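Local coordinates for protein extracellular subtilisin-like serine proteinase (Vibrio sp. PA-44, PDB 1SH7) that probably cleaves peptide bonds as a cold-adapted, calcium-dependent serine endopeptidase of the subtilisin family, this chain being the catalytic part of a longer protein, at residues Val40-Glu45 and Ser51-Asp56; Ser81-Ala86 and Gly211-Ile216. All coordinates share one frame; numbering follows the deposited sequence.

Contact 1: residues Val40-Glu45 and Ser51-Asp56; sequences VNNNHE and SVSGYD. With CA (calcium ion), chain D.
Ser-51 meets the side chain of Asn-42 first: ND2 of Asn-42 donates to OG of Ser-51 at 2.7 Å, with OG exactly in the amide plane but the bond bent to 141° at the hydrogen. With chi1 of Ser-51 at -171°, OG stands anti to the backbone N, facing the loop. From the other residue of that loop in contact, Val-40, the methyl CG1 closes on the same OG at 3.3 Å. A water links the backbones, lying 2.6 Å from Asn-42 O and 2.9 Å from Ser-51 O. At Val-52 the side chain points away, and the backbone passes off the plane of the amide, its carbonyl C 3.3 Å from Asn-42 ND2. OG of Ser-53 takes the N-H of Ser-64 and lies 3.1 Å from Asn-42 OD1, where its own proton may or may not be spent. The Asn-42 amide therefore runs along the strand, with ND2 at Ser-51 and OD1 at Ser-53. Beyond the loop, Asp-56 binds calcium through OD1 at 2.2 Å; three waters, Asp-61 and Asp-63 also bind the ion. The type I turn of Asn-41 to His-44 thus packs on the edge strand 51-56 of the parallel sheet of the subtilase fold; Asp-56, the last residue of that strand, belongs to a calcium site.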
loop_
_atom_site.group_PDB
_atom_site.type_symbol
_atom_site.label_atom_id
_atom_site.label_comp_id
_atom_site.label_asym_id
_atom_site.label_seq_id
_atom_site.Cartn_x
_atom_site.Cartn_y
_atom_site.Cartn_z
ATOM N N VAL A 40 1.498 -0.766 -14.299
ATOM C CA VAL A 40 1.362 -2.188 -13.907
ATOM C C VAL A 40 1.397 -3.023 -15.200
ATOM O O VAL A 40 0.744 -2.673 -16.198
ATOM C CB VAL A 40 0.006 -2.454 -13.179
ATOM C CG1 VAL A 40 -0.157 -3.911 -12.771
ATOM C CG2 VAL A 40 -0.147 -1.544 -11.962
ATOM N N ASN A 41 2.151 -4.119 -15.172
ATOM C CA ASN A 41 2.138 -5.119 -16.224
ATOM C C ASN A 41 0.836 -5.909 -16.100
ATOM O O ASN A 41 0.731 -6.816 -15.296
ATOM C CB ASN A 41 3.388 -6.015 -16.095
ATOM C CG ASN A 41 3.463 -7.119 -17.159
ATOM O OD1 ASN A 41 4.472 -7.853 -17.236
ATOM N ND2 ASN A 41 2.392 -7.296 -17.911
ATOM N N ASN A 42 -0.179 -5.505 -16.868
ATOM C CA ASN A 42 -1.501 -6.168 -16.823
ATOM C C ASN A 42 -1.457 -7.643 -17.190
ATOM O O ASN A 42 -2.286 -8.421 -16.726
ATOM C CB ASN A 42 -2.533 -5.486 -17.743
ATOM C CG ASN A 42 -2.727 -4.032 -17.430
ATOM O OD1 ASN A 42 -2.648 -3.169 -18.328
ATOM N ND2 ASN A 42 -2.957 -3.732 -16.166
ATOM N N ASN A 43 -0.476 -8.036 -17.981
ATOM C CA ASN A 43 -0.360 -9.413 -18.422
ATOM C C ASN A 43 0.408 -10.343 -17.462
ATOM O O ASN A 43 0.556 -11.532 -17.742
ATOM C CB ASN A 43 0.280 -9.478 -19.803
ATOM C CG ASN A 43 -0.372 -8.531 -20.830
ATOM O OD1 ASN A 43 0.344 -7.766 -21.509
ATOM N ND2 ASN A 43 -1.699 -8.602 -20.990
ATOM N N HIS A 44 0.885 -9.812 -16.338
ATOM C CA HIS A 44 1.631 -10.622 -15.397
ATOM C C HIS A 44 0.755 -11.777 -14.890
ATOM O O HIS A 44 -0.437 -11.593 -14.625
ATOM C CB HIS A 44 2.182 -9.802 -14.225
ATOM C CG HIS A 44 3.245 -10.525 -13.468
ATOM N ND1 HIS A 44 2.971 -11.650 -12.726
ATOM C CD2 HIS A 44 4.590 -10.380 -13.450
ATOM C CE1 HIS A 44 4.095 -12.125 -12.217
ATOM N NE2 HIS A 44 5.094 -11.371 -12.642
ATOM N N GLU A 45 1.343 -12.958 -14.731
ATOM C CA GLU A 45 0.559 -14.143 -14.332
ATOM C C GLU A 45 -0.061 -14.017 -12.950
ATOM O O GLU A 45 -1.037 -14.692 -12.622
ATOM C CB GLU A 45 1.417 -15.410 -14.365
ATOM C CG GLU A 45 2.525 -15.470 -13.315
ATOM C CD GLU A 45 3.494 -16.620 -13.551
ATOM O OE1 GLU A 45 3.214 -17.404 -14.472
ATOM O OE2 GLU A 45 4.499 -16.767 -12.808
ATOM N N SER A 51 -5.984 -7.247 -13.498
ATOM C CA SER A 51 -5.387 -5.941 -13.771
ATOM C C SER A 51 -5.747 -5.346 -15.154
ATOM O O SER A 51 -5.662 -6.036 -16.185
ATOM C CB SER A 51 -3.861 -6.026 -13.606
ATOM O OG SER A 51 -3.280 -4.730 -13.654
ATOM N N VAL A 52 -6.140 -4.068 -15.177
ATOM C CA VAL A 52 -6.361 -3.338 -16.427
ATOM C C VAL A 52 -5.710 -1.946 -16.331
ATOM O O VAL A 52 -5.402 -1.453 -15.243
ATOM C CB VAL A 52 -7.882 -3.153 -16.729
ATOM C CG1 VAL A 52 -8.634 -4.523 -16.795
ATOM C CG2 VAL A 52 -8.517 -2.191 -15.696
ATOM N N SER A 53 -5.499 -1.318 -17.475
ATOM C CA SER A 53 -4.936 0.013 -17.519
ATOM C C SER A 53 -5.981 1.048 -17.038
ATOM O O SER A 53 -7.188 0.889 -17.240
ATOM C CB SER A 53 -4.480 0.346 -18.955
ATOM O OG SER A 53 -3.296 -0.351 -19.305
ATOM N N GLY A 54 -5.504 2.110 -16.413
ATOM C CA GLY A 54 -6.356 3.212 -16.005
ATOM C C GLY A 54 -6.093 4.361 -16.975
ATOM O O GLY A 54 -6.825 4.565 -17.961
ATOM N N TYR A 55 -5.031 5.107 -16.682
ATOM C CA TYR A 55 -4.511 6.117 -17.584
ATOM C C TYR A 55 -3.003 6.283 -17.362
ATOM O O TYR A 55 -2.497 6.034 -16.259
ATOM C CB TYR A 55 -5.215 7.462 -17.369
ATOM C CG TYR A 55 -4.960 8.422 -18.516
ATOM C CD1 TYR A 55 -5.674 8.319 -19.706
ATOM C CD2 TYR A 55 -3.999 9.417 -18.414
ATOM C CE1 TYR A 55 -5.420 9.176 -20.788
ATOM C CE2 TYR A 55 -3.769 10.313 -19.467
ATOM C CZ TYR A 55 -4.470 10.189 -20.645
ATOM O OH TYR A 55 -4.184 11.063 -21.693
ATOM N N ASP A 56 -2.291 6.686 -18.418
ATOM C CA ASP A 56 -0.840 6.992 -18.357
ATOM C C ASP A 56 -0.567 8.508 -18.487
ATOM O O ASP A 56 -0.577 9.051 -19.589
ATOM C CB ASP A 56 -0.139 6.194 -19.476
ATOM C CG ASP A 56 1.351 6.449 -19.568
ATOM O OD1 ASP A 56 2.028 5.711 -20.360
ATOM O OD2 ASP A 56 1.937 7.331 -18.912
HETATM CA CA CA D . 1.874 4.112 -21.880
HETATM O O HOH W 1 -4.672 -8.691 -15.792
HETATM O O HOH W 2 3.204 2.732 -20.474
HETATM O O HOH W 3 1.960 2.611 -23.718
HETATM O O HOH W 4 4.101 4.809 -22.561
#

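Contact 2: residues Ser81-Ala86 and Gly211-Ile216; sequences SQYGVA and GGYKTI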
loop_
_atom_site.group_PDB
_atom_site.type_symbol
_atom_site.label_atom_id
_atom_site.label_comp_id
_atom_site.label_asym_id
_atom_site.label_seq_id
_atom_site.Cartn_x
_atom_site.Cartn_y
_atom_site.Cartn_z
ATOM N N SER A 81 -1.824 -13.407 -6.991
ATOM C CA SER A 81 -2.286 -14.712 -6.508
ATOM C C SER A 81 -1.340 -15.384 -5.478
ATOM O O SER A 81 -1.791 -15.869 -4.437
ATOM C CB SER A 81 -2.449 -15.644 -7.702
ATOM O OG SER A 81 -2.901 -16.900 -7.283
ATOM N N GLN A 82 -0.043 -15.441 -5.769
ATOM C CA GLN A 82 0.883 -16.147 -4.881
ATOM C C GLN A 82 1.375 -15.218 -3.787
ATOM O O GLN A 82 1.519 -15.626 -2.641
ATOM C CB GLN A 82 2.112 -16.681 -5.626
ATOM C CG GLN A 82 1.867 -17.817 -6.612
ATOM C CD GLN A 82 3.197 -18.398 -7.109
ATOM O OE1 GLN A 82 3.736 -17.959 -8.134
ATOM N NE2 GLN A 82 3.746 -19.335 -6.355
ATOM N N TYR A 83 1.676 -13.972 -4.162
ATOM C CA TYR A 83 2.401 -13.088 -3.280
ATOM C C TYR A 83 1.613 -11.864 -2.832
ATOM O O TYR A 83 2.193 -10.960 -2.255
ATOM C CB TYR A 83 3.721 -12.668 -3.954
ATOM C CG TYR A 83 4.571 -13.845 -4.340
ATOM C CD1 TYR A 83 4.996 -14.029 -5.662
ATOM C CD2 TYR A 83 4.859 -14.862 -3.401
ATOM C CE1 TYR A 83 5.779 -15.130 -6.011
ATOM C CE2 TYR A 83 5.647 -15.972 -3.752
ATOM C CZ TYR A 83 6.094 -16.094 -5.044
ATOM O OH TYR A 83 6.856 -17.168 -5.393
ATOM N N GLY A 84 0.291 -11.867 -3.007
ATOM C CA GLY A 84 -0.500 -10.709 -2.620
ATOM C C GLY A 84 -1.415 -10.965 -1.450
ATOM O O GLY A 84 -1.744 -12.127 -1.111
ATOM N N VAL A 85 -1.875 -9.864 -0.862
ATOM C CA VAL A 85 -2.754 -9.881 0.321
ATOM C C VAL A 85 -4.219 -10.220 -0.025
ATOM O O VAL A 85 -4.888 -10.985 0.685
ATOM C CB VAL A 85 -2.663 -8.519 1.021
ATOM C CG1 VAL A 85 -3.631 -8.395 2.158
ATOM C CG2 VAL A 85 -1.222 -8.261 1.512
ATOM N N ALA A 86 -4.721 -9.593 -1.082
ATOM C CA ALA A 86 -6.133 -9.663 -1.467
ATOM C C ALA A 86 -6.164 -10.284 -2.856
ATOM O O ALA A 86 -6.018 -9.577 -3.892
ATOM C CB ALA A 86 -6.725 -8.283 -1.467
ATOM N N GLY A 211 7.595 -9.914 -16.367
ATOM C CA GLY A 211 6.865 -11.162 -16.275
ATOM C C GLY A 211 7.350 -12.147 -15.233
ATOM O O GLY A 211 6.662 -13.140 -14.961
ATOM N N GLY A 212 8.493 -11.868 -14.629
ATOM C CA GLY A 212 9.074 -12.669 -13.568
ATOM C C GLY A 212 8.836 -12.026 -12.190
ATOM O O GLY A 212 7.760 -11.425 -11.931
ATOM N N TYR A 213 9.826 -12.126 -11.315
ATOM C CA TYR A 213 9.712 -11.675 -9.923
ATOM C C TYR A 213 10.962 -10.966 -9.468
ATOM O O TYR A 213 11.995 -11.046 -10.105
ATOM C CB TYR A 213 9.384 -12.850 -8.992
ATOM C CG TYR A 213 8.103 -13.536 -9.415
ATOM C CD1 TYR A 213 6.893 -13.112 -8.946
ATOM C CD2 TYR A 213 8.112 -14.593 -10.329
ATOM C CE1 TYR A 213 5.705 -13.700 -9.364
ATOM C CE2 TYR A 213 6.935 -15.188 -10.752
ATOM C CZ TYR A 213 5.731 -14.722 -10.281
ATOM O OH TYR A 213 4.537 -15.253 -10.654
ATOM N N LYS A 214 10.847 -10.220 -8.373
ATOM C CA LYS A 214 11.982 -9.506 -7.785
ATOM C C LYS A 214 11.714 -9.328 -6.300
ATOM O O LYS A 214 10.571 -9.265 -5.876
ATOM C CB LYS A 214 12.181 -8.143 -8.440
ATOM C CG LYS A 214 13.603 -7.590 -8.285
ATOM C CD LYS A 214 13.765 -6.265 -9.040
ATOM C CE LYS A 214 15.226 -5.797 -9.180
ATOM N NZ LYS A 214 15.493 -4.535 -8.439
ATOM N N THR A 215 12.776 -9.335 -5.523
ATOM C CA THR A 215 12.694 -9.153 -4.078
ATOM C C THR A 215 13.340 -7.809 -3.765
ATOM O O THR A 215 14.530 -7.584 -4.028
ATOM C CB THR A 215 13.401 -10.306 -3.355
ATOM O OG1 THR A 215 12.715 -11.547 -3.635
ATOM C CG2 THR A 215 13.282 -10.118 -1.860
ATOM N N ILE A 216 12.558 -6.875 -3.246
ATOM C CA ILE A 216 13.101 -5.580 -2.897
ATOM C C ILE A 216 12.547 -5.071 -1.575
ATOM O O ILE A 216 11.614 -5.639 -1.019
ATOM C CB ILE A 216 12.844 -4.547 -4.053
ATOM C CG1 ILE A 216 11.364 -4.493 -4.405
ATOM C CG2 ILE A 216 13.658 -4.924 -5.298
ATOM C CD1 ILE A 216 11.026 -3.532 -5.577
#
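The rings of Tyr-83 and Tyr-213 form an offset edge-to-face pair, with centroids 5.5 Å apart and planes at 84°. Tyr-83 supplies the edge and Tyr-213 the face. The edge in question is the CD1-CE1 side of Tyr-83: its CE1 comes to 3.6 Å from CE1 of Tyr-213, which lies near the plane of the Tyr-83 ring. Tyr-83 CD1 is barely farther, 3.8 Å from the same Tyr-213 CE1, so a whole side of the ring takes part. One face of Tyr-83 carries Gln-82 CB, 3.7 Å above the plane and over the ring centre.

Both CB atoms point toward the other segment, and with CG beside the backbone N in each tyrosine (chi1 -57° in Tyr-83 and -58° in Tyr-213) the rings meet between the two chains. The backbones stay well apart, since even the nearest CA atoms, those of these two tyrosines, are 10.0 Å from each other. Gln-82 reaches over as an extended chain, and its OE1 stops 3.8 Å from Tyr-213 OH, with amide and ring planes nearly perpendicular; this is an approach and not a hydrogen bond.

The polar ends are bonded outside the pair: Tyr-213 OH to Glu-45, and Tyr-83 OH to Lys-205 of strand 204-207. Glu-46 receives the backbone N-H groups of Gln-82 and Tyr-83, tying the loop after helix 70-79 to the loop 40-45 region. His-44 makes a further edge-to-face contact with Tyr-213.

No hydrogen bond spans the two segments, and only 105 Å² is buried between them. Their cohesion is consequently that of aromatic C-H groups against a ring, a small contact at the surface whose hydroxyls are directed to charged partners.

Contacts 1 and 2 have centres about 14 Å apart, and contact 1 closes along the chain before contact 2 opens. They touch directly: His-44 NE2 lies 2.8 Å from Gly-212 O, a probable hydrogen bond. Contact 1 belongs to the edge of the seven-stranded parallel sheet, whereas contact 2 joins the loop after helix 70-79 to the antiparallel pair 204-207 and 213-216. Along the chain, 40-45 follows strand 32-37 with Asp-37, 81-86 follows helix 70-79 with His-70, and 211-216 precedes helix 219-236 with Ser-220, the three predicted charge relay residues. Loop 40-45 thus connects sheet edge and hairpin.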